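Local coordinates for cobalamin biosynthesis protein CobN (Mycobacterium tuberculosis, PDB 7C6O) that probably inserts cobalt into a corrin precursor as the large, catalytic subunit of cobaltochelatase, a step of cobalamin biosynthesis, at residues L555-N560 and Y588-N593; P595-Q600 and W886-M891; L609-I614 and R840-V845; F944-P949 and G1001-G1006. All blocks are in the same frame, centred on the assembly; numbering follows the deposited sequence.

Followed from the N terminus, the chain first closes a short loop in interaction 1, where the loop after strand 551-555 meets strand 586-591. The next helix, 595-604, opens a far larger loop that returns only at helix 887-893, in interaction 2. Interaction 3 is nested inside this loop: strand 608-612, following directly on that helix, receives the distant segment 840-845. Interaction 4 comes last, in series, and joins helix 942-947 to the loop 1001-1006. None of the four loops cross. Interactions 1 and 3 share a mixed sheet, interaction 2 ties helix 595-604 to helix 887-893, which follows strand 880-885 of a second sheet, and Gln600 of helix 595-604 bonds Asp946 of interaction 4.

Interaction 1. Residues L555-N560 and Y588-N593; sequences LGKHGN and YPFLVN
Lys557 lays the start of its side chain across the ring of Phe590. Its CB sits over one face of the ring, 3.8 Å from the centroid and displaced toward the rim, a CH-pi contact. CG runs on past the ring margin, 3.3 Å from Phe590 CZ. A bend at the second torsion (chi2 -102°) then turns the chain off the aromatic, and CE reaches the aliphatic part of Glu597. At the tip, NZ has weak, long ion pairs with Asp594 and Glu597.

A second aromatic works by its edge and its hydroxyl. Tyr588 turns CE1 toward Gly556 O, which lies in the ring plane 3.2 Å away, and its OH receives the amide of Gly559 in a nearly straight bond (N to OH 2.7 Å, 173°). Glu562 also bonds this hydroxyl, giving it two partners; the peptide before His558 is cis. A weak bond from Gly556 N to Pro589 O adds a backbone link.

The loop leaves strand 551-555 beside its parallel neighbour 586-591. That neighbour, helix 595-604, which packs against Phe590, and parallel strand 608-612 form a beta-alpha-beta crossover.

Interaction 2. Residues P595-Q600 and W886-M891; sequences PGEGTQ and WGTSAM
Pro595, in the first turn of its helix, meets both principal partners across the contact. Its CG packs 3.5 Å from Met891 CB, the two side chains sliding past each other in opposite directions, while CD lies near the hydroxyl of Thr888.

Gly596 follows at the point of closest backbone approach, its CA only 3.7 Å from Thr888 CA. Lacking a side chain, it lets the two helices meet here, and its amide bonds to Thr888 OG1 (N to OG1 3.1 Å, 157°). That hydroxyl, set anti to its own backbone N (chi1 -166°), also donates to Glu597 OE1 at 3.1 Å from OG1. It therefore relays between an amide of the first turn and the carboxylate of the next residue. Glu597 reaches it by curling at its second torsion, and offers the syn side of the oxygen, with the donor somewhat out of the carboxylate plane.

Thr599, one turn after Pro595, binds back into its own helix: its OG1 donates to Pro595 O at 2.7 Å, from the opposite face to the helical amide of Thr599. Met891, extended beyond CG, passes its sulfur over Gly596, SD lying 3.7 Å from Gly596 CA, and brings its methyl tip to tip with Thr599.

The two helix starts cross at 114°, joining helix 595-604, which flanks one sheet, to helix 887-893, which follows strand 880-885 of another; Phe943 of helix 942-947 packs against both Thr599 and Met891.

Interaction 3. Residues L609-I614 and R840-V845; sequences LVDHLI and RNFYSV
Leu609 rests its CD1 methyl on one face of the Phe842 ring, 3.6 Å from the centroid and shifted toward the rim, in a CH-pi contact. The same ring presents its edge to Asp611, whose OD2 lies in the ring plane 3.6 Å from Phe842 CD2. The phenylalanine is thus met from above by a methyl and from the side by a carboxylate.

Two short bonds through the backbone of Arg840 clasp the loop between helices 807-815 and 853-874 to strand 608-612, which pairs with parallel strand 586-591. Asp611 N donates to Arg840 O at 2.8 Å, and in return Arg840 N points almost straight at Asp611 OD1 (2.8 Å, 176°), meeting it from well above the carboxylate plane. With CG lying between its own backbone N and carbonyl carbon (chi1 63°), Asp611 holds OD1 in front of that amide. Beside this pair, Asn841 OD1 takes a weak bond from Leu609 N; its stronger partner is Lys602, which also bonds Phe842 O.

The guanidinium of Arg840 leads elsewhere, to Asn834 O. Toward Asp611 it is linked only indirectly, by a water 2.6 Å from Asp611 OD2 that accepts weakly from Arg840 NH2.

Chemically, the aspartate engages the main chain of Arg840 more directly than its charge: one residue uses both its amide and its side chain to bind a segment that itself has no regular secondary structure. The nearby guanidinium and the water probably ease the cost of burying this carboxylate.

Interaction 4. Residues F944-P949 and G1001-G1006; sequences FRDAFP and GTYGAG
Thr1002 O is gripped end-on by two nitrogens of Arg945, NH2 at 2.9 Å and NH1 at 3.2 Å. The carbonyl oxygen lies close to the guanidinium plane, so the group faces the loop backbone with its terminal edge. Its side edge is occupied as well: NE and NH2 both bind Asp946 OD1, with NE 2.9 Å from that oxygen, in a salt bridge between consecutive residues of the helix. Loop carbonyl and carboxylate together therefore leave the planar group little freedom to rotate. A bend at the third torsion of Arg945 (chi3 70°) swings the guanidinium into line with both, and Tyr1034 OH takes a further bond from NH1.

The other oxygen of the carboxylate serves the tyrosine. Tyr1003 OH donates to Asp946 OD2 over a very short distance whose exact value is doubtful, and Gln600 NE2 donates to the same oxygen. Carboxylate and phenol ring stand nearly perpendicular, 85° apart, the oxygen approaching at the ring edge. The guanidinium and phenol planes are 67° apart, with Arg945 NH2 3.1 Å from Tyr1003 CE1.

The end of helix 942-947 is in this way tied to the loop between strand 995-997 and helix 1007-1013, while Trp563 meets the Tyr1003 ring edge-to-face and helix 595-604 supplies Gln600 and Arg604 alongside.

Interaction 1. Residues L555-N560 and Y588-N593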
loop_
_atom_site.group_PDB
_atom_site.type_symbol
_atom_site.label_atom_id
_atom_site.label_comp_id
_atom_site.label_asym_id
_atom_site.label_seq_id
_atom_site.Cartn_x
_atom_site.Cartn_y
_atom_site.Cartn_z
ATOM N N LEU A 555 0.958 -2.915 16.721
ATOM C CA LEU A 555 0.424 -1.589 17.022
ATOM C C LEU A 555 1.024 -0.535 16.094
ATOM O O LEU A 555 2.182 -0.137 16.255
ATOM C CB LEU A 555 0.679 -1.239 18.485
ATOM C CG LEU A 555 -0.314 -1.909 19.433
ATOM C CD1 LEU A 555 -0.088 -1.453 20.861
ATOM C CD2 LEU A 555 -1.739 -1.619 18.985
ATOM N N GLY A 556 0.229 -0.078 15.129
ATOM C CA GLY A 556 0.543 1.122 14.383
ATOM C C GLY A 556 1.472 0.900 13.201
ATOM O O GLY A 556 2.142 -0.126 13.058
ATOM N N LYS A 557 1.522 1.921 12.343
ATOM C CA LYS A 557 2.332 1.892 11.129
ATOM C C LYS A 557 3.772 2.286 11.441
ATOM O O LYS A 557 4.020 3.411 11.890
ATOM C CB LYS A 557 1.739 2.840 10.085
ATOM C CG LYS A 557 2.549 2.964 8.797
ATOM C CD LYS A 557 3.364 4.238 8.739
ATOM C CE LYS A 557 4.045 4.393 7.388
ATOM N NZ LYS A 557 5.029 5.512 7.370
ATOM N N HIS A 558 4.728 1.380 11.208
ATOM C CA HIS A 558 4.501 -0.022 10.843
ATOM C C HIS A 558 5.706 -0.839 11.298
ATOM O O HIS A 558 6.748 -0.274 11.631
ATOM C CB HIS A 558 4.291 -0.206 9.332
ATOM C CG HIS A 558 5.417 0.311 8.489
ATOM N ND1 HIS A 558 5.270 1.380 7.631
ATOM C CD2 HIS A 558 6.702 -0.097 8.364
ATOM C CE1 HIS A 558 6.417 1.612 7.019
ATOM N NE2 HIS A 558 7.303 0.731 7.446
ATOM N N GLY A 559 5.568 -2.169 11.293
ATOM C CA GLY A 559 6.664 -3.052 11.636
ATOM C C GLY A 559 7.477 -3.471 10.422
ATOM O O GLY A 559 7.262 -3.013 9.301
ATOM N N ASN A 560 8.433 -4.374 10.660
ATOM C CA ASN A 560 9.348 -4.799 9.610
ATOM C C ASN A 560 9.062 -6.189 9.058
ATOM O O ASN A 560 9.658 -6.561 8.042
ATOM C CB ASN A 560 10.806 -4.745 10.104
ATOM C CG ASN A 560 11.061 -5.615 11.333
ATOM O OD1 ASN A 560 10.359 -6.593 11.591
ATOM N ND2 ASN A 560 12.091 -5.258 12.095
ATOM N N TYR A 588 -3.993 -5.569 12.876
ATOM C CA TYR A 588 -3.033 -4.502 12.596
ATOM C C TYR A 588 -3.726 -3.147 12.545
ATOM O O TYR A 588 -4.149 -2.692 11.474
ATOM C CB TYR A 588 -2.312 -4.787 11.279
ATOM C CG TYR A 588 -0.866 -4.350 11.182
ATOM C CD1 TYR A 588 -0.410 -3.194 11.803
ATOM C CD2 TYR A 588 0.041 -5.098 10.439
ATOM C CE1 TYR A 588 0.918 -2.802 11.690
ATOM C CE2 TYR A 588 1.362 -4.718 10.323
ATOM C CZ TYR A 588 1.797 -3.573 10.947
ATOM O OH TYR A 588 3.115 -3.207 10.820
ATOM N N PRO A 589 -3.863 -2.471 13.686
ATOM C CA PRO A 589 -4.326 -1.075 13.658
ATOM C C PRO A 589 -3.405 -0.231 12.787
ATOM O O PRO A 589 -2.180 -0.306 12.901
ATOM C CB PRO A 589 -4.273 -0.653 15.129
ATOM C CG PRO A 589 -4.416 -1.943 15.888
ATOM C CD PRO A 589 -3.698 -2.974 15.063
ATOM N N PHE A 590 -3.998 0.562 11.896
ATOM C CA PHE A 590 -3.207 1.186 10.846
ATOM C C PHE A 590 -3.798 2.526 10.440
ATOM O O PHE A 590 -5.012 2.655 10.284
ATOM C CB PHE A 590 -3.109 0.272 9.621
ATOM C CG PHE A 590 -1.762 0.288 8.975
ATOM C CD1 PHE A 590 -1.411 1.306 8.107
ATOM C CD2 PHE A 590 -0.840 -0.705 9.251
ATOM C CE1 PHE A 590 -0.164 1.329 7.520
ATOM C CE2 PHE A 590 0.410 -0.692 8.668
ATOM C CZ PHE A 590 0.750 0.322 7.801
ATOM N N LEU A 591 -2.928 3.515 10.248
ATOM C CA LEU A 591 -3.372 4.860 9.904
ATOM C C LEU A 591 -4.098 4.869 8.561
ATOM O O LEU A 591 -3.610 4.311 7.575
ATOM C CB LEU A 591 -2.170 5.802 9.871
ATOM C CG LEU A 591 -2.433 7.264 9.523
ATOM C CD1 LEU A 591 -3.414 7.898 10.506
ATOM C CD2 LEU A 591 -1.120 8.037 9.488
ATOM N N VAL A 592 -5.260 5.530 8.527
ATOM C CA VAL A 592 -6.150 5.450 7.369
ATOM C C VAL A 592 -5.529 6.085 6.127
ATOM O O VAL A 592 -5.803 5.647 5.001
ATOM C CB VAL A 592 -7.516 6.085 7.706
ATOM C CG1 VAL A 592 -7.358 7.559 8.081
ATOM C CG2 VAL A 592 -8.492 5.925 6.543
ATOM N N ASN A 593 -4.688 7.110 6.286
ATOM C CA ASN A 593 -4.125 7.800 5.132
ATOM C C ASN A 593 -2.739 7.286 4.754
ATOM O O ASN A 593 -2.001 7.979 4.047
ATOM C CB ASN A 593 -4.090 9.312 5.367
ATOM C CG ASN A 593 -3.094 9.719 6.430
ATOM O OD1 ASN A 593 -3.339 9.542 7.620
ATOM N ND2 ASN A 593 -1.974 10.293 6.007
#

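Interaction 2. Residues P595-Q600 and W886-M891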
loop_
_atom_site.group_PDB
_atom_site.type_symbol
_atom_site.label_atom_id
_atom_site.label_comp_id
_atom_site.label_asym_id
_atom_site.label_seq_id
_atom_site.Cartn_x
_atom_site.Cartn_y
_atom_site.Cartn_z
ATOM N N PRO A 595 -2.222 4.190 2.871
ATOM C CA PRO A 595 -2.732 2.966 2.227
ATOM C C PRO A 595 -1.648 2.011 1.762
ATOM O O PRO A 595 -1.824 0.791 1.870
ATOM C CB PRO A 595 -3.544 3.512 1.045
ATOM C CG PRO A 595 -2.954 4.852 0.770
ATOM C CD PRO A 595 -2.560 5.399 2.101
ATOM N N GLY A 596 -0.536 2.525 1.235
ATOM C CA GLY A 596 0.483 1.641 0.689
ATOM C C GLY A 596 1.114 0.755 1.746
ATOM O O GLY A 596 1.259 -0.457 1.560
ATOM N N GLU A 597 1.489 1.348 2.878
ATOM C CA GLU A 597 2.140 0.571 3.924
ATOM C C GLU A 597 1.175 -0.430 4.551
ATOM O O GLU A 597 1.567 -1.555 4.880
ATOM C CB GLU A 597 2.725 1.511 4.976
ATOM C CG GLU A 597 3.736 2.513 4.414
ATOM C CD GLU A 597 3.090 3.789 3.883
ATOM O OE1 GLU A 597 1.869 3.786 3.612
ATOM O OE2 GLU A 597 3.808 4.803 3.741
ATOM N N GLY A 598 -0.093 -0.047 4.716
ATOM C CA GLY A 598 -1.072 -0.994 5.226
ATOM C C GLY A 598 -1.318 -2.135 4.260
ATOM O O GLY A 598 -1.473 -3.290 4.671
ATOM N N THR A 599 -1.347 -1.827 2.964
ATOM C CA THR A 599 -1.571 -2.849 1.947
ATOM C C THR A 599 -0.453 -3.885 1.944
ATOM O O THR A 599 -0.701 -5.078 1.722
ATOM C CB THR A 599 -1.702 -2.178 0.578
ATOM O OG1 THR A 599 -2.847 -1.316 0.582
ATOM C CG2 THR A 599 -1.856 -3.204 -0.519
ATOM N N GLN A 600 0.785 -3.455 2.203
ATOM C CA GLN A 600 1.895 -4.402 2.222
ATOM C C GLN A 600 1.717 -5.429 3.333
ATOM O O GLN A 600 2.022 -6.613 3.149
ATOM C CB GLN A 600 3.226 -3.663 2.378
ATOM C CG GLN A 600 4.461 -4.529 2.102
ATOM C CD GLN A 600 4.617 -4.900 0.629
ATOM O OE1 GLN A 600 3.692 -5.416 -0.001
ATOM N NE2 GLN A 600 5.795 -4.642 0.079
ATOM N N TRP A 886 6.059 6.701 -5.011
ATOM C CA TRP A 886 5.697 5.716 -4.003
ATOM C C TRP A 886 4.315 5.135 -4.276
ATOM O O TRP A 886 3.431 5.810 -4.812
ATOM C CB TRP A 886 5.704 6.328 -2.600
ATOM C CG TRP A 886 7.042 6.793 -2.129
ATOM C CD1 TRP A 886 8.263 6.377 -2.574
ATOM C CD2 TRP A 886 7.295 7.774 -1.116
ATOM N NE1 TRP A 886 9.262 7.037 -1.898
ATOM C CE2 TRP A 886 8.694 7.900 -0.997
ATOM C CE3 TRP A 886 6.475 8.560 -0.301
ATOM C CZ2 TRP A 886 9.290 8.779 -0.093
ATOM C CZ3 TRP A 886 7.068 9.431 0.596
ATOM C CH2 TRP A 886 8.462 9.532 0.694
ATOM N N GLY A 887 4.128 3.880 -3.866
ATOM C CA GLY A 887 2.831 3.247 -4.034
ATOM C C GLY A 887 1.754 3.879 -3.172
ATOM O O GLY A 887 0.611 4.042 -3.611
ATOM N N THR A 888 2.102 4.246 -1.935
ATOM C CA THR A 888 1.119 4.869 -1.056
ATOM C C THR A 888 0.629 6.193 -1.630
ATOM O O THR A 888 -0.543 6.546 -1.459
ATOM C CB THR A 888 1.706 5.046 0.352
ATOM O OG1 THR A 888 0.653 5.334 1.280
ATOM C CG2 THR A 888 2.739 6.169 0.397
ATOM N N SER A 889 1.494 6.912 -2.354
ATOM C CA SER A 889 1.081 8.157 -2.992
ATOM C C SER A 889 0.102 7.896 -4.129
ATOM O O SER A 889 -0.888 8.620 -4.282
ATOM C CB SER A 889 2.305 8.908 -3.513
ATOM O OG SER A 889 3.218 9.189 -2.466
ATOM N N ALA A 890 0.370 6.877 -4.948
ATOM C CA ALA A 890 -0.565 6.534 -6.012
ATOM C C ALA A 890 -1.921 6.135 -5.449
ATOM O O ALA A 890 -2.954 6.399 -6.071
ATOM C CB ALA A 890 0.005 5.410 -6.877
ATOM N N MET A 891 -1.941 5.520 -4.268
ATOM C CA MET A 891 -3.209 5.128 -3.662
ATOM C C MET A 891 -3.928 6.309 -3.017
ATOM O O MET A 891 -5.162 6.313 -2.957
ATOM C CB MET A 891 -2.973 4.025 -2.634
ATOM C CG MET A 891 -2.456 2.730 -3.236
ATOM S SD MET A 891 -2.050 1.521 -1.968
ATOM C CE MET A 891 -1.833 0.050 -2.972
#

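Interaction 3. Residues L609-I614 and R840-V845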
loop_
_atom_site.group_PDB
_atom_site.type_symbol
_atom_site.label_atom_id
_atom_site.label_comp_id
_atom_site.label_asym_id
_atom_site.label_seq_id
_atom_site.Cartn_x
_atom_site.Cartn_y
_atom_site.Cartn_z
ATOM N N LEU A 609 -6.329 -5.424 8.795
ATOM C CA LEU A 609 -6.171 -4.068 9.295
ATOM C C LEU A 609 -7.422 -3.626 10.042
ATOM O O LEU A 609 -8.540 -4.037 9.728
ATOM C CB LEU A 609 -5.894 -3.090 8.153
ATOM C CG LEU A 609 -4.738 -3.390 7.200
ATOM C CD1 LEU A 609 -4.565 -2.241 6.223
ATOM C CD2 LEU A 609 -3.442 -3.660 7.957
ATOM N N VAL A 610 -7.219 -2.785 11.052
ATOM C CA VAL A 610 -8.293 -2.017 11.674
ATOM C C VAL A 610 -7.830 -0.571 11.592
ATOM O O VAL A 610 -7.038 -0.122 12.427
ATOM C CB VAL A 610 -8.566 -2.433 13.124
ATOM C CG1 VAL A 610 -9.710 -1.606 13.703
ATOM C CG2 VAL A 610 -8.884 -3.914 13.209
ATOM N N ASP A 611 -8.290 0.158 10.580
ATOM C CA ASP A 611 -7.667 1.454 10.374
ATOM C C ASP A 611 -8.154 2.450 11.421
ATOM O O ASP A 611 -9.203 2.275 12.047
ATOM C CB ASP A 611 -7.879 1.968 8.941
ATOM C CG ASP A 611 -9.334 2.220 8.580
ATOM O OD1 ASP A 611 -10.223 2.169 9.451
ATOM O OD2 ASP A 611 -9.579 2.480 7.382
ATOM N N HIS A 612 -7.342 3.481 11.648
ATOM C CA HIS A 612 -7.616 4.441 12.703
ATOM C C HIS A 612 -7.492 5.863 12.174
ATOM O O HIS A 612 -6.881 6.122 11.134
ATOM C CB HIS A 612 -6.699 4.235 13.928
ATOM C CG HIS A 612 -5.252 4.550 13.687
ATOM N ND1 HIS A 612 -4.776 5.839 13.583
ATOM C CD2 HIS A 612 -4.173 3.741 13.568
ATOM C CE1 HIS A 612 -3.468 5.811 13.391
ATOM N NE2 HIS A 612 -3.077 4.550 13.379
ATOM N N LEU A 613 -8.086 6.782 12.928
ATOM C CA LEU A 613 -8.218 8.162 12.500
ATOM C C LEU A 613 -6.857 8.852 12.424
ATOM O O LEU A 613 -5.887 8.464 13.080
ATOM C CB LEU A 613 -9.142 8.914 13.460
ATOM C CG LEU A 613 -9.655 10.288 13.027
ATOM C CD1 LEU A 613 -10.448 10.185 11.733
ATOM C CD2 LEU A 613 -10.496 10.904 14.129
ATOM N N ILE A 614 -6.799 9.886 11.592
ATOM C CA ILE A 614 -5.648 10.782 11.513
ATOM C C ILE A 614 -5.498 11.503 12.849
ATOM O O ILE A 614 -6.466 11.579 13.621
ATOM C CB ILE A 614 -5.811 11.780 10.356
ATOM C CG1 ILE A 614 -7.014 12.692 10.610
ATOM C CG2 ILE A 614 -5.962 11.033 9.034
ATOM C CD1 ILE A 614 -7.070 13.902 9.700
ATOM N N ARG A 840 -11.952 0.010 9.972
ATOM C CA ARG A 840 -12.213 -0.883 8.855
ATOM C C ARG A 840 -10.907 -1.428 8.286
ATOM O O ARG A 840 -9.840 -0.821 8.416
ATOM C CB ARG A 840 -13.011 -0.162 7.756
ATOM C CG ARG A 840 -14.373 0.339 8.217
ATOM C CD ARG A 840 -15.181 0.937 7.071
ATOM N NE ARG A 840 -14.638 2.215 6.619
ATOM C CZ ARG A 840 -15.173 2.955 5.651
ATOM N NH1 ARG A 840 -16.271 2.549 5.025
ATOM N NH2 ARG A 840 -14.609 4.103 5.306
ATOM N N ASN A 841 -11.006 -2.595 7.650
ATOM C CA ASN A 841 -9.868 -3.237 6.989
ATOM C C ASN A 841 -9.791 -2.691 5.568
ATOM O O ASN A 841 -10.385 -3.240 4.640
ATOM C CB ASN A 841 -10.035 -4.752 7.015
ATOM C CG ASN A 841 -8.880 -5.481 6.360
ATOM O OD1 ASN A 841 -7.810 -4.910 6.151
ATOM N ND2 ASN A 841 -9.091 -6.753 6.035
ATOM N N PHE A 842 -9.041 -1.604 5.384
ATOM C CA PHE A 842 -9.252 -0.809 4.182
ATOM C C PHE A 842 -8.711 -1.499 2.929
ATOM O O PHE A 842 -7.844 -2.375 2.980
ATOM C CB PHE A 842 -8.664 0.611 4.324
ATOM C CG PHE A 842 -7.158 0.693 4.555
ATOM C CD1 PHE A 842 -6.245 0.169 3.650
ATOM C CD2 PHE A 842 -6.667 1.404 5.641
ATOM C CE1 PHE A 842 -4.877 0.292 3.862
ATOM C CE2 PHE A 842 -5.302 1.537 5.856
ATOM C CZ PHE A 842 -4.408 0.982 4.970
ATOM N N TYR A 843 -9.276 -1.106 1.789
ATOM C CA TYR A 843 -8.733 -1.394 0.472
ATOM C C TYR A 843 -8.209 -0.095 -0.130
ATOM O O TYR A 843 -8.305 0.977 0.474
ATOM C CB TYR A 843 -9.787 -2.055 -0.422
ATOM C CG TYR A 843 -11.072 -1.271 -0.600
ATOM C CD1 TYR A 843 -11.188 -0.302 -1.593
ATOM C CD2 TYR A 843 -12.178 -1.518 0.204
ATOM C CE1 TYR A 843 -12.364 0.407 -1.768
ATOM C CE2 TYR A 843 -13.361 -0.815 0.032
ATOM C CZ TYR A 843 -13.448 0.144 -0.957
ATOM O OH TYR A 843 -14.622 0.846 -1.132
ATOM N N SER A 844 -7.643 -0.185 -1.335
ATOM C CA SER A 844 -7.018 0.980 -1.943
ATOM C C SER A 844 -7.678 1.247 -3.287
ATOM O O SER A 844 -8.792 1.789 -3.332
ATOM C CB SER A 844 -5.500 0.794 -2.041
ATOM O OG SER A 844 -5.164 -0.411 -2.706
ATOM N N VAL A 845 -7.029 0.902 -4.399
ATOM C CA VAL A 845 -7.462 1.339 -5.719
ATOM C C VAL A 845 -7.411 0.173 -6.696
ATOM O O VAL A 845 -6.755 -0.845 -6.460
ATOM C CB VAL A 845 -6.594 2.504 -6.249
ATOM C CG1 VAL A 845 -6.703 3.713 -5.332
ATOM C CG2 VAL A 845 -5.140 2.066 -6.399
HETATM O O HOH W 1 -11.557 3.361 6.009
#

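Interaction 4. Residues F944-P949 and G1001-G1006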
loop_
_atom_site.group_PDB
_atom_site.type_symbol
_atom_site.label_atom_id
_atom_site.label_comp_id
_atom_site.label_asym_id
_atom_site.label_seq_id
_atom_site.Cartn_x
_atom_site.Cartn_y
_atom_site.Cartn_z
ATOM N N PHE A 944 5.845 0.113 -4.707
ATOM C CA PHE A 944 5.284 0.526 -5.990
ATOM C C PHE A 944 5.472 -0.563 -7.035
ATOM O O PHE A 944 4.548 -0.873 -7.796
ATOM C CB PHE A 944 5.920 1.834 -6.464
ATOM C CG PHE A 944 5.264 2.412 -7.690
ATOM C CD1 PHE A 944 4.269 3.372 -7.568
ATOM C CD2 PHE A 944 5.630 1.989 -8.960
ATOM C CE1 PHE A 944 3.654 3.903 -8.687
ATOM C CE2 PHE A 944 5.018 2.515 -10.087
ATOM C CZ PHE A 944 4.031 3.477 -9.948
ATOM N N ARG A 945 6.672 -1.145 -7.091
ATOM C CA ARG A 945 6.918 -2.296 -7.955
ATOM C C ARG A 945 5.943 -3.433 -7.661
ATOM O O ARG A 945 5.381 -4.035 -8.586
ATOM C CB ARG A 945 8.366 -2.751 -7.776
ATOM C CG ARG A 945 8.691 -4.149 -8.271
ATOM C CD ARG A 945 9.920 -4.665 -7.537
ATOM N NE ARG A 945 9.621 -4.953 -6.136
ATOM C CZ ARG A 945 10.526 -4.999 -5.162
ATOM N NH1 ARG A 945 11.807 -4.760 -5.417
ATOM N NH2 ARG A 945 10.143 -5.278 -3.923
ATOM N N ASP A 946 5.714 -3.725 -6.375
ATOM C CA ASP A 946 4.848 -4.837 -5.986
ATOM C C ASP A 946 3.403 -4.606 -6.411
ATOM O O ASP A 946 2.748 -5.512 -6.942
ATOM C CB ASP A 946 4.895 -5.036 -4.471
ATOM C CG ASP A 946 6.231 -5.535 -3.980
ATOM O OD1 ASP A 946 7.167 -5.685 -4.795
ATOM O OD2 ASP A 946 6.333 -5.778 -2.761
ATOM N N ALA A 947 2.878 -3.409 -6.149
ATOM C CA ALA A 947 1.446 -3.154 -6.241
ATOM C C ALA A 947 1.004 -2.578 -7.578
ATOM O O ALA A 947 -0.180 -2.689 -7.917
ATOM C CB ALA A 947 1.010 -2.193 -5.128
ATOM N N PHE A 948 1.905 -1.962 -8.338
ATOM C CA PHE A 948 1.543 -1.301 -9.592
ATOM C C PHE A 948 2.425 -1.789 -10.737
ATOM O O PHE A 948 3.085 -0.995 -11.416
ATOM C CB PHE A 948 1.625 0.216 -9.429
ATOM C CG PHE A 948 0.634 0.764 -8.442
ATOM C CD1 PHE A 948 1.018 1.063 -7.145
ATOM C CD2 PHE A 948 -0.692 0.947 -8.802
ATOM C CE1 PHE A 948 0.102 1.558 -6.233
ATOM C CE2 PHE A 948 -1.613 1.440 -7.894
ATOM C CZ PHE A 948 -1.217 1.746 -6.605
ATOM N N PRO A 949 2.439 -3.099 -11.001
ATOM C CA PRO A 949 3.277 -3.590 -12.103
ATOM C C PRO A 949 2.808 -3.094 -13.458
ATOM O O PRO A 949 3.644 -2.858 -14.338
ATOM C CB PRO A 949 3.162 -5.116 -11.977
ATOM C CG PRO A 949 1.804 -5.325 -11.392
ATOM C CD PRO A 949 1.588 -4.168 -10.443
ATOM N N GLY A 1001 12.993 -8.585 -4.737
ATOM C CA GLY A 1001 12.860 -9.328 -3.510
ATOM C C GLY A 1001 13.151 -8.542 -2.253
ATOM O O GLY A 1001 13.127 -9.127 -1.163
ATOM N N THR A 1002 13.435 -7.241 -2.355
ATOM C CA THR A 1002 13.826 -6.412 -1.221
ATOM C C THR A 1002 13.099 -5.075 -1.292
ATOM O O THR A 1002 12.421 -4.758 -2.275
ATOM C CB THR A 1002 15.341 -6.161 -1.181
ATOM O OG1 THR A 1002 15.677 -5.115 -2.103
ATOM C CG2 THR A 1002 16.108 -7.404 -1.560
ATOM N N TYR A 1003 13.310 -4.262 -0.252
ATOM C CA TYR A 1003 12.647 -2.978 -0.085
ATOM C C TYR A 1003 13.614 -1.972 0.521
ATOM O O TYR A 1003 14.670 -2.327 1.044
ATOM C CB TYR A 1003 11.401 -3.127 0.801
ATOM C CG TYR A 1003 10.457 -4.152 0.241
ATOM C CD1 TYR A 1003 9.519 -3.793 -0.712
ATOM C CD2 TYR A 1003 10.542 -5.490 0.616
ATOM C CE1 TYR A 1003 8.675 -4.722 -1.259
ATOM C CE2 TYR A 1003 9.695 -6.435 0.067
ATOM C CZ TYR A 1003 8.763 -6.041 -0.870
ATOM O OH TYR A 1003 7.912 -6.960 -1.428
ATOM N N GLY A 1004 13.238 -0.699 0.438
ATOM C CA GLY A 1004 13.951 0.367 1.111
ATOM C C GLY A 1004 14.976 1.059 0.227
ATOM O O GLY A 1004 15.291 0.632 -0.886
ATOM N N ALA A 1005 15.508 2.165 0.759
ATOM C CA ALA A 1005 16.528 2.954 0.084
ATOM C C ALA A 1005 17.867 2.953 0.808
ATOM O O ALA A 1005 18.852 3.449 0.250
ATOM C CB ALA A 1005 16.049 4.401 -0.102
ATOM N N GLY A 1006 17.925 2.427 2.033
ATOM C CA GLY A 1006 19.173 2.167 2.716
ATOM C C GLY A 1006 19.739 3.317 3.521
ATOM O O GLY A 1006 20.562 3.082 4.411
#